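Local atomic coordinates of beta-galactosidase (Marinomonas sp. ef1, PDB entry 6Y2K), a protein that hydrolyses terminal beta-galactosidic bonds and works as a cold-active hexameric GH42 glycoside hydrolase. Residues A[29-34]-A[67-72]; A[57-62]-A[129-134]; A[276-281]-A[439-444]; A[443-448]-A[587-592]. All coordinates share one frame; numbering follows the deposited sequence. Where two conformers were deposited one is given.

Contact 1: residues A[29-34]-A[67-72]; sequences IQYVRV and KVILGT
Lys67 lies over one face of the Tyr31 ring: its CB stands 4.0 Å from the ring centroid, close to the normal, while its CD reaches on to touch the phenolic OH of Tyr31 at 3.5 Å. The tyrosine's CG is anti to the carbonyl carbon (chi1 -77°), a torsion that turns the ring toward the lysine, and CG1 of Ile69 meets the ring at its edge, 4.2 Å from CD2. With an alanine at this position the lysine methylenes would probably lose the flat surface they lie on, and this side of Ile69 its cover. Next along the same face of the sheet, the CG of Arg33 packs against CG2 of Ile69 at 4.0 Å before its guanidinium turns away to salt bridges with Glu36 and Glu314. On the other face, CG2 of Val34 touches both CG1 of Val68 and CD2 of Leu70. Between the two sets of side chains runs a parallel ladder of five backbone hydrogen bonds, from Lys67 N to Gln30 O (3.0 Å) up to Gly71 N to Val34 O (2.8 Å), the latter almost straight at 170°. At the exposed start of the ladder, one water accepts from Lys67 NZ and, weakly, from Gln30 NE2. The two segments are the second and third strands of the eight-stranded parallel TIM barrel. Strand 2-6 pairs with the other edge of 29-34, strand 134-138 adjoins 67-71, and Ile69 also touches Trp311 and Met313 of strand 310-315, which places the face bearing Arg33 and Ile69 in the barrel interior.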
loop_
_atom_site.group_PDB
_atom_site.type_symbol
_atom_site.label_atom_id
_atom_site.label_comp_id
_atom_site.label_asym_id
_atom_site.label_seq_id
_atom_site.Cartn_x
_atom_site.Cartn_y
_atom_site.Cartn_z
ATOM N N ILE A 29 1.443 9.852 51.747
ATOM C CA ILE A 29 2.248 11.018 51.379
ATOM C C ILE A 29 3.047 11.478 52.601
ATOM O O ILE A 29 2.489 11.602 53.690
ATOM C CB ILE A 29 1.358 12.197 50.909
ATOM C CG1 ILE A 29 0.514 11.830 49.672
ATOM C CG2 ILE A 29 2.196 13.424 50.601
ATOM C CD1 ILE A 29 1.310 11.335 48.489
ATOM N N GLN A 30 4.344 11.731 52.412
ATOM C CA GLN A 30 5.231 12.208 53.482
ATOM C C GLN A 30 5.805 13.617 53.261
ATOM O O GLN A 30 6.235 14.257 54.240
ATOM C CB GLN A 30 6.382 11.218 53.681
ATOM C CG GLN A 30 5.945 9.857 54.198
ATOM C CD GLN A 30 7.118 8.927 54.436
ATOM O OE1 GLN A 30 7.350 7.980 53.681
ATOM N NE2 GLN A 30 7.876 9.202 55.490
ATOM N N TYR A 31 5.848 14.078 51.999
ATOM C CA TYR A 31 6.378 15.394 51.628
ATOM C C TYR A 31 5.341 16.187 50.840
ATOM O O TYR A 31 4.593 15.626 50.045
ATOM C CB TYR A 31 7.636 15.263 50.768
ATOM C CG TYR A 31 8.876 14.902 51.533
ATOM C CD1 TYR A 31 9.045 13.616 52.036
ATOM C CD2 TYR A 31 9.891 15.832 51.743
ATOM C CE1 TYR A 31 10.183 13.266 52.742
ATOM C CE2 TYR A 31 11.040 15.494 52.443
ATOM C CZ TYR A 31 11.178 14.209 52.944
ATOM O OH TYR A 31 12.309 13.844 53.641
ATOM N N VAL A 32 5.315 17.500 51.058
ATOM C CA VAL A 32 4.364 18.386 50.388
ATOM C C VAL A 32 5.078 19.653 49.930
ATOM O O VAL A 32 5.732 20.317 50.743
ATOM C CB VAL A 32 3.201 18.774 51.324
ATOM C CG1 VAL A 32 2.178 19.647 50.592
ATOM C CG2 VAL A 32 2.534 17.528 51.891
ATOM N N ARG A 33 4.949 19.996 48.643
ATOM C CA ARG A 33 5.520 21.240 48.126
ATOM C C ARG A 33 4.460 22.346 48.110
ATOM O O ARG A 33 3.322 22.119 47.705
ATOM C CB ARG A 33 6.115 21.051 46.729
ATOM C CG ARG A 33 6.948 22.236 46.264
ATOM C CD ARG A 33 7.283 22.172 44.785
ATOM N NE ARG A 33 6.085 22.249 43.953
ATOM C CZ ARG A 33 6.074 22.137 42.625
ATOM N NH1 ARG A 33 7.205 21.958 41.943
ATOM N NH2 ARG A 33 4.917 22.210 41.974
ATOM N N VAL A 34 4.836 23.535 48.586
ATOM C CA VAL A 34 3.977 24.725 48.504
ATOM C C VAL A 34 4.778 25.993 48.179
ATOM O O VAL A 34 5.990 26.044 48.402
ATOM C CB VAL A 34 3.183 24.976 49.817
ATOM C CG1 VAL A 34 2.365 23.749 50.207
ATOM C CG2 VAL A 34 4.098 25.400 50.956
ATOM N N LYS A 67 6.451 16.714 55.913
ATOM C CA LYS A 67 7.643 17.519 55.705
ATOM C C LYS A 67 7.439 18.404 54.487
ATOM O O LYS A 67 6.987 17.923 53.453
ATOM C CB LYS A 67 8.854 16.618 55.472
ATOM C CG LYS A 67 9.283 15.819 56.692
ATOM C CD LYS A 67 10.619 15.136 56.440
ATOM C CE LYS A 67 11.251 14.642 57.732
ATOM N NZ LYS A 67 10.338 13.724 58.468
ATOM N N VAL A 68 7.785 19.685 54.594
ATOM C CA VAL A 68 7.445 20.654 53.553
ATOM C C VAL A 68 8.652 21.038 52.700
ATOM O O VAL A 68 9.745 21.266 53.221
ATOM C CB VAL A 68 6.770 21.908 54.141
ATOM C CG1 VAL A 68 6.539 22.967 53.054
ATOM C CG2 VAL A 68 5.445 21.520 54.791
ATOM N N ILE A 69 8.426 21.090 51.383
ATOM C CA ILE A 69 9.367 21.653 50.424
ATOM C C ILE A 69 8.813 23.028 50.073
ATOM O O ILE A 69 7.755 23.120 49.455
ATOM C CB ILE A 69 9.467 20.801 49.131
ATOM C CG1 ILE A 69 9.879 19.352 49.438
ATOM C CG2 ILE A 69 10.442 21.437 48.139
ATOM C CD1 ILE A 69 9.451 18.351 48.377
ATOM N N LEU A 70 9.519 24.089 50.463
ATOM C CA LEU A 70 9.021 25.455 50.287
ATOM C C LEU A 70 9.608 26.029 48.997
ATOM O O LEU A 70 10.820 26.059 48.828
ATOM C CB LEU A 70 9.438 26.339 51.472
ATOM C CG LEU A 70 8.410 27.238 52.159
ATOM C CD1 LEU A 70 9.126 28.324 52.964
ATOM C CD2 LEU A 70 7.363 27.838 51.231
ATOM N N GLY A 71 8.756 26.482 48.089
ATOM C CA GLY A 71 9.226 27.077 46.827
ATOM C C GLY A 71 9.366 28.594 46.899
ATOM O O GLY A 71 8.439 29.263 47.340
ATOM N N THR A 72 10.506 29.140 46.458
ATOM C CA THR A 72 10.628 30.583 46.283
ATOM C C THR A 72 9.744 30.957 45.081
ATOM O O THR A 72 9.693 30.209 44.104
ATOM C CB THR A 72 12.083 31.095 46.083
ATOM O OG1 THR A 72 12.634 30.635 44.838
ATOM C CG2 THR A 72 12.967 30.673 47.238
HETATM O O HOH W 1 8.884 11.534 56.488
#

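Contact 2: residues A[57-62]-A[129-134]; sequences SLDILH and GHHPAV
His131 and Ala133 pack on helix 52-63 in a partly buried helix-to-loop contact on the outside of the TIM barrel, where the loop after helix 111-128 turns into strand 134-138. The imidazole of His131 presents one face to Leu58, whose CB lies 4.1 Å from the ring centroid and whose CD1 sits over the middle of the ring. At the ring's edge, His131 NE2 gives a weak, bent hydrogen bond to OD1 of Asp59 (3.1 Å, 129°), the carboxylate being turned 34° from the imidazole plane; the same OD1 also hydrogen-bonds a glycerol, probably from the crystallisation liquor. The other ring nitrogen, ND1, accepts from the backbone N of Ala133 at 3.1 Å, nearly in the plane of the ring, which helps to set the ring's rotation. It also braces the type I turn from His131 to Val134. A leucine in place of His131 would probably leave Ala133 N without its acceptor and Asp59 without this donor, setting the turn less firmly against the helix. One helical turn on, His62, with CG anti to its own backbone nitrogen (chi1 -170°), brings its ring across the pyrrolidine of Pro132, CE1 lying 3.9 Å from Pro132 CB. The methyl of Ala133 packs against the helix itself, 3.6 Å from Leu58 O and 3.8 Å from His62 CB. Inward, Leu58 and Leu61 rest on Val68 of strand 67-71, while Ser57 and Ile60 meet Trp17 of helix 17-27; on the loop side, Arg237 binds the carbonyl oxygens of His131 and Val134.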
loop_
_atom_site.group_PDB
_atom_site.type_symbol
_atom_site.label_atom_id
_atom_site.label_comp_id
_atom_site.label_asym_id
_atom_site.label_seq_id
_atom_site.Cartn_x
_atom_site.Cartn_y
_atom_site.Cartn_z
ATOM N N SER A 57 -0.702 27.424 57.148
ATOM C CA SER A 57 -0.599 26.218 56.319
ATOM C C SER A 57 0.565 25.330 56.748
ATOM O O SER A 57 0.396 24.122 56.883
ATOM C CB SER A 57 -0.474 26.577 54.825
ATOM O OG SER A 57 -0.280 25.415 54.037
ATOM N N LEU A 58 1.735 25.922 56.966
ATOM C CA LEU A 58 2.901 25.152 57.393
ATOM C C LEU A 58 2.643 24.468 58.744
ATOM O O LEU A 58 3.021 23.314 58.923
ATOM C CB LEU A 58 4.151 26.024 57.481
ATOM C CG LEU A 58 4.715 26.611 56.181
ATOM C CD1 LEU A 58 5.871 27.548 56.491
ATOM C CD2 LEU A 58 5.169 25.518 55.233
ATOM N N ASP A 59 1.984 25.162 59.675
ATOM C CA ASP A 59 1.647 24.549 60.979
ATOM C C ASP A 59 0.693 23.359 60.834
ATOM O O ASP A 59 0.905 22.328 61.467
ATOM C CB ASP A 59 1.086 25.583 61.978
ATOM C CG ASP A 59 2.167 26.509 62.555
ATOM O OD1 ASP A 59 3.385 26.277 62.355
ATOM O OD2 ASP A 59 1.787 27.491 63.226
ATOM N N ILE A 60 -0.327 23.486 59.987
ATOM C CA ILE A 60 -1.279 22.394 59.752
ATOM C C ILE A 60 -0.576 21.167 59.148
ATOM O O ILE A 60 -0.768 20.042 59.624
ATOM C CB ILE A 60 -2.483 22.854 58.892
ATOM C CG1 ILE A 60 -3.389 23.772 59.732
ATOM C CG2 ILE A 60 -3.292 21.665 58.360
ATOM C CD1 ILE A 60 -4.356 24.617 58.935
ATOM N N LEU A 61 0.252 21.396 58.126
ATOM C CA LEU A 61 1.020 20.321 57.492
ATOM C C LEU A 61 1.973 19.649 58.497
ATOM O O LEU A 61 2.059 18.422 58.538
ATOM C CB LEU A 61 1.797 20.849 56.275
ATOM C CG LEU A 61 0.932 21.359 55.114
ATOM C CD1 LEU A 61 1.765 22.157 54.120
ATOM C CD2 LEU A 61 0.216 20.205 54.420
ATOM N N HIS A 62 2.662 20.451 59.311
ATOM C CA HIS A 62 3.540 19.923 60.364
ATOM C C HIS A 62 2.791 19.051 61.379
ATOM O O HIS A 62 3.291 18.002 61.779
ATOM C CB HIS A 62 4.249 21.056 61.102
ATOM C CG HIS A 62 5.325 20.589 62.031
ATOM N ND1 HIS A 62 6.435 19.895 61.594
ATOM C CD2 HIS A 62 5.468 20.722 63.372
ATOM C CE1 HIS A 62 7.212 19.617 62.627
ATOM N NE2 HIS A 62 6.646 20.105 63.718
ATOM N N GLY A 129 13.171 29.926 57.283
ATOM C CA GLY A 129 14.381 29.112 57.171
ATOM C C GLY A 129 14.648 28.156 58.325
ATOM O O GLY A 129 15.357 27.159 58.142
ATOM N N HIS A 130 14.096 28.456 59.507
ATOM C CA HIS A 130 14.204 27.565 60.684
ATOM C C HIS A 130 12.866 27.009 61.176
ATOM O O HIS A 130 12.782 26.464 62.273
ATOM C CB HIS A 130 14.943 28.290 61.815
ATOM C CG HIS A 130 16.338 28.687 61.448
ATOM N ND1 HIS A 130 16.870 29.918 61.759
ATOM C CD2 HIS A 130 17.303 28.023 60.772
ATOM C CE1 HIS A 130 18.107 29.990 61.301
ATOM N NE2 HIS A 130 18.394 28.853 60.694
ATOM N N HIS A 131 11.830 27.105 60.348
ATOM C CA HIS A 131 10.526 26.561 60.686
ATOM C C HIS A 131 10.648 25.028 60.705
ATOM O O HIS A 131 11.240 24.459 59.781
ATOM C CB HIS A 131 9.492 27.024 59.661
ATOM C CG HIS A 131 8.077 26.801 60.085
ATOM N ND1 HIS A 131 7.524 25.549 60.187
ATOM C CD2 HIS A 131 7.097 27.674 60.422
ATOM C CE1 HIS A 131 6.268 25.655 60.584
ATOM N NE2 HIS A 131 5.985 26.935 60.731
ATOM N N PRO A 132 10.118 24.354 61.758
ATOM C CA PRO A 132 10.297 22.900 61.860
ATOM C C PRO A 132 9.585 22.061 60.790
ATOM O O PRO A 132 9.945 20.904 60.593
ATOM C CB PRO A 132 9.755 22.563 63.264
ATOM C CG PRO A 132 8.840 23.683 63.607
ATOM C CD PRO A 132 9.400 24.903 62.927
ATOM N N ALA A 133 8.571 22.627 60.141
ATOM C CA ALA A 133 7.923 22.005 58.973
ATOM C C ALA A 133 8.794 21.985 57.714
ATOM O O ALA A 133 8.630 21.108 56.882
ATOM C CB ALA A 133 6.595 22.704 58.653
ATOM N N VAL A 134 9.698 22.949 57.561
ATOM C CA VAL A 134 10.423 23.122 56.299
ATOM C C VAL A 134 11.650 22.219 56.265
ATOM O O VAL A 134 12.606 22.429 57.012
ATOM C CB VAL A 134 10.803 24.597 56.056
ATOM C CG1 VAL A 134 11.615 24.758 54.771
ATOM C CG2 VAL A 134 9.551 25.457 55.996
#

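Contact 3: residues A[276-281]-A[439-444]; sequences PLYTED and CYRMYE
Leu277 sets its CD2 methyl squarely over the ring of Tyr440, 3.7 Å from the centroid and only 7° off the normal. Tyr440 swings out from its helix with CG anti to the backbone N (chi1 -168°), and this carries the ring across to segment 276-281. There a second aromatic meets it: Tyr278 turns its edge toward the Tyr440 face in an offset edge-to-face pair, the planes at 81° and the centroids 5.8 Å apart. The two hydroxyls close the pair, Tyr278 OH donating to Tyr440 OH at 2.9 Å, with the accepting oxygen near the plane of the Tyr278 ring. Each phenol thus has a polar partner within a buried, largely aromatic cluster that His291 and Phe297 extend. Beside this cluster Arg441 bends at chi2 and sends NH2 to the backbone O of Leu277 (3.0 Å). The carbonyl lies at the guanidinium's edge, yet the donor stands above the carbonyl plane, so the bond is well off the usual line of approach. Arg441 NE adds a water that donates in turn to Leu277 O. NH1 points to acids instead, bridging to Glu444 OE2 at 2.9 Å and to Glu282; together these bonds would hold the guanidinium in one orientation between helix and loop. Thr279 caps the N-terminus of helix 280-285, which carries Glu282. The contact joins a loop on the TIM-barrel side to helix 435-448 of the trimerisation domain, an interdomain interface in which an edge-to-face tyrosine pair and an arginine with several hydrogen-bond and salt-bridge partners dock one domain on the other within a single GH42 subunit.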
loop_
_atom_site.group_PDB
_atom_site.type_symbol
_atom_site.label_atom_id
_atom_site.label_comp_id
_atom_site.label_asym_id
_atom_site.label_seq_id
_atom_site.Cartn_x
_atom_site.Cartn_y
_atom_site.Cartn_z
ATOM N N PRO A 276 9.050 15.361 18.892
ATOM C CA PRO A 276 9.419 14.760 17.601
ATOM C C PRO A 276 10.408 13.600 17.663
ATOM O O PRO A 276 10.539 12.876 16.682
ATOM C CB PRO A 276 10.035 15.933 16.827
ATOM C CG PRO A 276 9.400 17.136 17.412
ATOM C CD PRO A 276 9.252 16.822 18.879
ATOM N N LEU A 277 11.114 13.431 18.780
ATOM C CA LEU A 277 11.938 12.230 19.027
ATOM C C LEU A 277 11.231 10.911 18.661
ATOM O O LEU A 277 11.839 9.999 18.094
ATOM C CB LEU A 277 12.315 12.188 20.513
ATOM C CG LEU A 277 12.999 10.943 21.079
ATOM C CD1 LEU A 277 14.369 10.767 20.463
ATOM C CD2 LEU A 277 13.108 11.062 22.587
ATOM N N TYR A 278 9.958 10.806 19.025
ATOM C CA TYR A 278 9.250 9.540 18.931
ATOM C C TYR A 278 8.619 9.311 17.562
ATOM O O TYR A 278 8.132 10.249 16.926
ATOM C CB TYR A 278 8.200 9.454 20.037
ATOM C CG TYR A 278 8.814 9.499 21.421
ATOM C CD1 TYR A 278 9.700 8.504 21.842
ATOM C CD2 TYR A 278 8.527 10.540 22.310
ATOM C CE1 TYR A 278 10.273 8.539 23.104
ATOM C CE2 TYR A 278 9.094 10.581 23.573
ATOM C CZ TYR A 278 9.962 9.571 23.973
ATOM O OH TYR A 278 10.530 9.585 25.238
ATOM N N THR A 279 8.648 8.053 17.117
ATOM C CA THR A 279 8.042 7.656 15.855
ATOM C C THR A 279 6.531 7.575 15.974
ATOM O O THR A 279 5.969 7.536 17.078
ATOM C CB THR A 279 8.535 6.278 15.389
ATOM O OG1 THR A 279 8.161 5.278 16.349
ATOM C CG2 THR A 279 10.051 6.280 15.176
ATOM N N GLU A 280 5.875 7.514 14.820
ATOM C CA GLU A 280 4.418 7.336 14.796
ATOM C C GLU A 280 4.008 6.028 15.482
ATOM O O GLU A 280 3.061 6.024 16.280
ATOM C CB GLU A 280 3.845 7.437 13.372
ATOM C CG GLU A 280 3.344 8.840 13.039
ATOM C CD GLU A 280 4.259 9.924 13.580
ATOM O OE1 GLU A 280 3.788 10.899 14.203
ATOM O OE2 GLU A 280 5.481 9.782 13.395
ATOM N N ASP A 281 4.731 4.939 15.207
ATOM C CA ASP A 281 4.474 3.653 15.867
ATOM C C ASP A 281 4.591 3.738 17.393
ATOM O O ASP A 281 3.723 3.228 18.103
ATOM C CB ASP A 281 5.404 2.548 15.343
ATOM C CG ASP A 281 5.045 2.087 13.931
ATOM O OD1 ASP A 281 3.943 2.413 13.422
ATOM O OD2 ASP A 281 5.884 1.390 13.320
ATOM N N CYS A 439 21.763 10.180 21.601
ATOM C CA CYS A 439 22.013 9.731 22.982
ATOM C C CYS A 439 20.871 8.836 23.482
ATOM O O CYS A 439 21.107 7.752 24.036
ATOM C CB CYS A 439 22.207 10.917 23.937
ATOM S SG CYS A 439 23.723 11.885 23.723
ATOM N N TYR A 440 19.640 9.274 23.227
ATOM C CA TYR A 440 18.442 8.542 23.637
ATOM C C TYR A 440 18.352 7.173 22.964
ATOM O O TYR A 440 18.007 6.201 23.614
ATOM C CB TYR A 440 17.180 9.352 23.316
ATOM C CG TYR A 440 15.918 8.822 23.946
ATOM C CD1 TYR A 440 15.124 7.880 23.289
ATOM C CD2 TYR A 440 15.499 9.272 25.195
ATOM C CE1 TYR A 440 13.957 7.401 23.866
ATOM C CE2 TYR A 440 14.326 8.804 25.771
ATOM C CZ TYR A 440 13.566 7.864 25.106
ATOM O OH TYR A 440 12.399 7.411 25.672
ATOM N N ARG A 441 18.667 7.104 21.671
ATOM C CA ARG A 441 18.621 5.826 20.935
ATOM C C ARG A 441 19.770 4.866 21.309
ATOM O O ARG A 441 19.577 3.642 21.295
ATOM C CB ARG A 441 18.565 6.065 19.425
ATOM C CG ARG A 441 17.316 6.804 18.957
ATOM C CD ARG A 441 16.034 6.042 19.251
ATOM N NE ARG A 441 14.829 6.817 18.940
ATOM C CZ ARG A 441 13.585 6.432 19.230
ATOM N NH1 ARG A 441 13.345 5.268 19.830
ATOM N NH2 ARG A 441 12.557 7.209 18.911
ATOM N N MET A 442 20.934 5.409 21.661
ATOM C CA MET A 442 22.014 4.575 22.227
ATOM C C MET A 442 21.569 4.024 23.590
ATOM O O MET A 442 21.776 2.848 23.884
ATOM C CB MET A 442 23.334 5.344 22.358
ATOM C CG MET A 442 23.981 5.706 21.022
ATOM S SD MET A 442 25.757 5.998 21.151
ATOM C CE MET A 442 26.375 4.322 21.073
ATOM N N TYR A 443 20.918 4.876 24.385
ATOM C CA TYR A 443 20.397 4.494 25.694
ATOM C C TYR A 443 19.304 3.419 25.586
ATOM O O TYR A 443 19.309 2.452 26.352
ATOM C CB TYR A 443 19.882 5.736 26.434
ATOM C CG TYR A 443 19.344 5.477 27.825
ATOM C CD1 TYR A 443 20.200 5.410 28.932
ATOM C CD2 TYR A 443 17.982 5.324 28.039
ATOM C CE1 TYR A 443 19.702 5.199 30.213
ATOM C CE2 TYR A 443 17.472 5.102 29.308
ATOM C CZ TYR A 443 18.333 5.038 30.390
ATOM O OH TYR A 443 17.803 4.812 31.634
ATOM N N GLU A 444 18.380 3.594 24.640
ATOM C CA GLU A 444 17.326 2.607 24.377
ATOM C C GLU A 444 17.893 1.217 24.082
ATOM O O GLU A 444 17.388 0.223 24.603
ATOM C CB GLU A 444 16.436 3.060 23.216
ATOM C CG GLU A 444 15.371 2.061 22.790
ATOM C CD GLU A 444 14.517 2.567 21.639
ATOM O OE1 GLU A 444 13.279 2.423 21.702
ATOM O OE2 GLU A 444 15.090 3.104 20.669
HETATM O O HOH W 2 14.832 9.083 17.203
#

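Contact 4: residues A[443-448]-A[587-592]; sequences YEAMRE and LLKASL
Ala445 faces Leu588 and Leu592 where two helices of the trimerisation domain, 435-448 and 585-598, meet, the axes of segments 443-448 and 587-592 approaching to 8.9 Å and crossing at -62°. The small alanine lets the backbones approach closely: its CA and that of Lys589 are 5.4 Å apart, and its methyl touches Leu588 CB at 3.7 Å and Leu592 CD1 at 3.8 Å. Leu592 points its CD1 branch into the crossing, so that this one methyl meets both Ala445 CB and, obliquely, the CG of Met446. The methionine leaves its helix on the far side from helix 585-598 and takes part through CG, while its chain runs on extended toward Val453 of the neighbouring strand 453-456. Opposite in character is the other end of the crossing, where Lys589 lies over the helix backbone. Its CG packs 3.7 Å from Ala445 O and 3.9 Å from Ala445 CB, and a bend at chi3 (-65°) then lifts the ammonium toward Glu448. The two chains cross at about a right angle, with Lys589 CD against Glu448 CB. Both charged groups have a further partner in Asn585, whose ND2 donates to the carboxylate and whose OD1 receives from the ammonium, so acid, base and amide tie the ends of the helices together. In the salt bridge itself, NZ of Lys589 sits 3.0 Å from OE1 of Glu448, approaching from well above the carboxylate plane.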
loop_
_atom_site.group_PDB
_atom_site.type_symbol
_atom_site.label_atom_id
_atom_site.label_comp_id
_atom_site.label_asym_id
_atom_site.label_seq_id
_atom_site.Cartn_x
_atom_site.Cartn_y
_atom_site.Cartn_z
ATOM N N TYR A 443 20.918 4.876 24.385
ATOM C CA TYR A 443 20.397 4.494 25.694
ATOM C C TYR A 443 19.304 3.419 25.586
ATOM O O TYR A 443 19.309 2.452 26.352
ATOM C CB TYR A 443 19.882 5.736 26.434
ATOM C CG TYR A 443 19.344 5.477 27.825
ATOM C CD1 TYR A 443 20.200 5.410 28.932
ATOM C CD2 TYR A 443 17.982 5.324 28.039
ATOM C CE1 TYR A 443 19.702 5.199 30.213
ATOM C CE2 TYR A 443 17.472 5.102 29.308
ATOM C CZ TYR A 443 18.333 5.038 30.390
ATOM O OH TYR A 443 17.803 4.812 31.634
ATOM N N GLU A 444 18.380 3.594 24.640
ATOM C CA GLU A 444 17.326 2.607 24.377
ATOM C C GLU A 444 17.893 1.217 24.082
ATOM O O GLU A 444 17.388 0.223 24.603
ATOM C CB GLU A 444 16.436 3.060 23.216
ATOM C CG GLU A 444 15.371 2.061 22.790
ATOM C CD GLU A 444 14.517 2.567 21.639
ATOM O OE1 GLU A 444 13.279 2.423 21.702
ATOM O OE2 GLU A 444 15.090 3.104 20.669
ATOM N N ALA A 445 18.928 1.163 23.245
ATOM C CA ALA A 445 19.620 -0.095 22.935
ATOM C C ALA A 445 20.218 -0.763 24.188
ATOM O O ALA A 445 20.080 -1.976 24.374
ATOM C CB ALA A 445 20.700 0.142 21.888
ATOM N N MET A 446 20.861 0.031 25.044
ATOM C CA MET A 446 21.382 -0.460 26.336
ATOM C C MET A 446 20.266 -1.048 27.187
ATOM O O MET A 446 20.413 -2.134 27.775
ATOM C CB MET A 446 22.042 0.666 27.137
ATOM C CG MET A 446 23.336 1.214 26.558
ATOM S SD MET A 446 23.876 2.643 27.520
ATOM C CE MET A 446 25.411 2.982 26.685
ATOM N N ARG A 447 19.146 -0.330 27.240
ATOM C CA ARG A 447 17.999 -0.734 28.047
ATOM C C ARG A 447 17.288 -1.978 27.517
ATOM O O ARG A 447 16.822 -2.809 28.312
ATOM C CB ARG A 447 17.013 0.423 28.171
ATOM C CG ARG A 447 17.547 1.586 29.002
ATOM C CD ARG A 447 17.031 1.508 30.425
ATOM N NE ARG A 447 15.596 1.785 30.461
ATOM C CZ ARG A 447 14.783 1.518 31.478
ATOM N NH1 ARG A 447 15.241 0.947 32.595
ATOM N NH2 ARG A 447 13.492 1.822 31.375
ATOM N N GLU A 448 17.209 -2.111 26.188
ATOM C CA GLU A 448 16.675 -3.332 25.552
ATOM C C GLU A 448 17.557 -4.569 25.816
ATOM O O GLU A 448 17.097 -5.700 25.663
ATOM C CB GLU A 448 16.494 -3.129 24.040
ATOM C CG GLU A 448 15.319 -2.229 23.692
ATOM C CD GLU A 448 15.222 -1.895 22.200
ATOM O OE1 GLU A 448 16.250 -1.928 21.499
ATOM O OE2 GLU A 448 14.108 -1.583 21.727
ATOM N N LEU A 587 22.101 -3.014 15.085
ATOM C CA LEU A 587 23.552 -2.958 15.156
ATOM C C LEU A 587 24.040 -2.329 16.464
ATOM O O LEU A 587 25.072 -2.735 16.984
ATOM C CB LEU A 587 24.111 -2.205 13.951
ATOM C CG LEU A 587 23.980 -2.935 12.611
ATOM C CD1 LEU A 587 24.295 -2.003 11.464
ATOM C CD2 LEU A 587 24.898 -4.147 12.562
ATOM N N LEU A 588 23.306 -1.349 16.993
ATOM C CA LEU A 588 23.614 -0.789 18.315
ATOM C C LEU A 588 23.606 -1.887 19.376
ATOM O O LEU A 588 24.543 -1.989 20.173
ATOM C CB LEU A 588 22.637 0.325 18.704
ATOM C CG LEU A 588 22.849 1.704 18.067
ATOM C CD1 LEU A 588 21.669 2.613 18.390
ATOM C CD2 LEU A 588 24.148 2.366 18.501
ATOM N N LYS A 589 22.561 -2.714 19.370
ATOM C CA LYS A 589 22.472 -3.828 20.313
ATOM C C LYS A 589 23.562 -4.879 20.092
ATOM O O LYS A 589 24.185 -5.326 21.064
ATOM C CB LYS A 589 21.081 -4.446 20.303
ATOM C CG LYS A 589 20.055 -3.566 21.000
ATOM C CD LYS A 589 18.683 -4.209 21.067
ATOM C CE LYS A 589 18.094 -4.392 19.681
ATOM N NZ LYS A 589 16.611 -4.330 19.698
ATOM N N ALA A 590 23.816 -5.244 18.831
ATOM C CA ALA A 590 24.894 -6.193 18.512
ATOM C C ALA A 590 26.234 -5.705 19.067
ATOM O O ALA A 590 26.959 -6.472 19.711
ATOM C CB ALA A 590 25.002 -6.437 17.012
ATOM N N SER A 591 26.534 -4.427 18.829
ATOM C CA SER A 591 27.805 -3.816 19.233
ATOM C C SER A 591 27.902 -3.699 20.759
ATOM O O SER A 591 28.933 -4.035 21.339
ATOM C CB SER A 591 27.990 -2.440 18.564
ATOM O OG SER A 591 27.907 -2.524 17.141
ATOM N N LEU A 592 26.823 -3.246 21.404
ATOM C CA LEU A 592 26.803 -3.109 22.866
ATOM C C LEU A 592 26.901 -4.459 23.587
ATOM O O LEU A 592 27.525 -4.542 24.650
ATOM C CB LEU A 592 25.577 -2.311 23.333
ATOM C CG LEU A 592 25.648 -0.817 22.961
ATOM C CD1 LEU A 592 24.284 -0.153 23.048
ATOM C CD2 LEU A 592 26.660 -0.066 23.816
#

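Overall arrangement
Contacts 1 and 2 belong to the TIM barrel and touch each other: Val68 N lies 2.8 Å from Ala133 O, a probable hydrogen bond, and Leu70 packs on Val134. Contact 1 is sheet core held mainly by backbone bonds, whereas contact 2, nearer the surface, relies on side chains, chiefly an imidazole. Contacts 3 and 4, both buried, share helix 435-448 with Tyr443 and Glu444 in common; one joins it to the barrel side through aromatics and an arginine, the other to helix 585-598 through aliphatic groups and a salt bridge. The two pairs lie on opposite sides of the chain's centre, contacts 1 and 3 having centres about 34 Å apart.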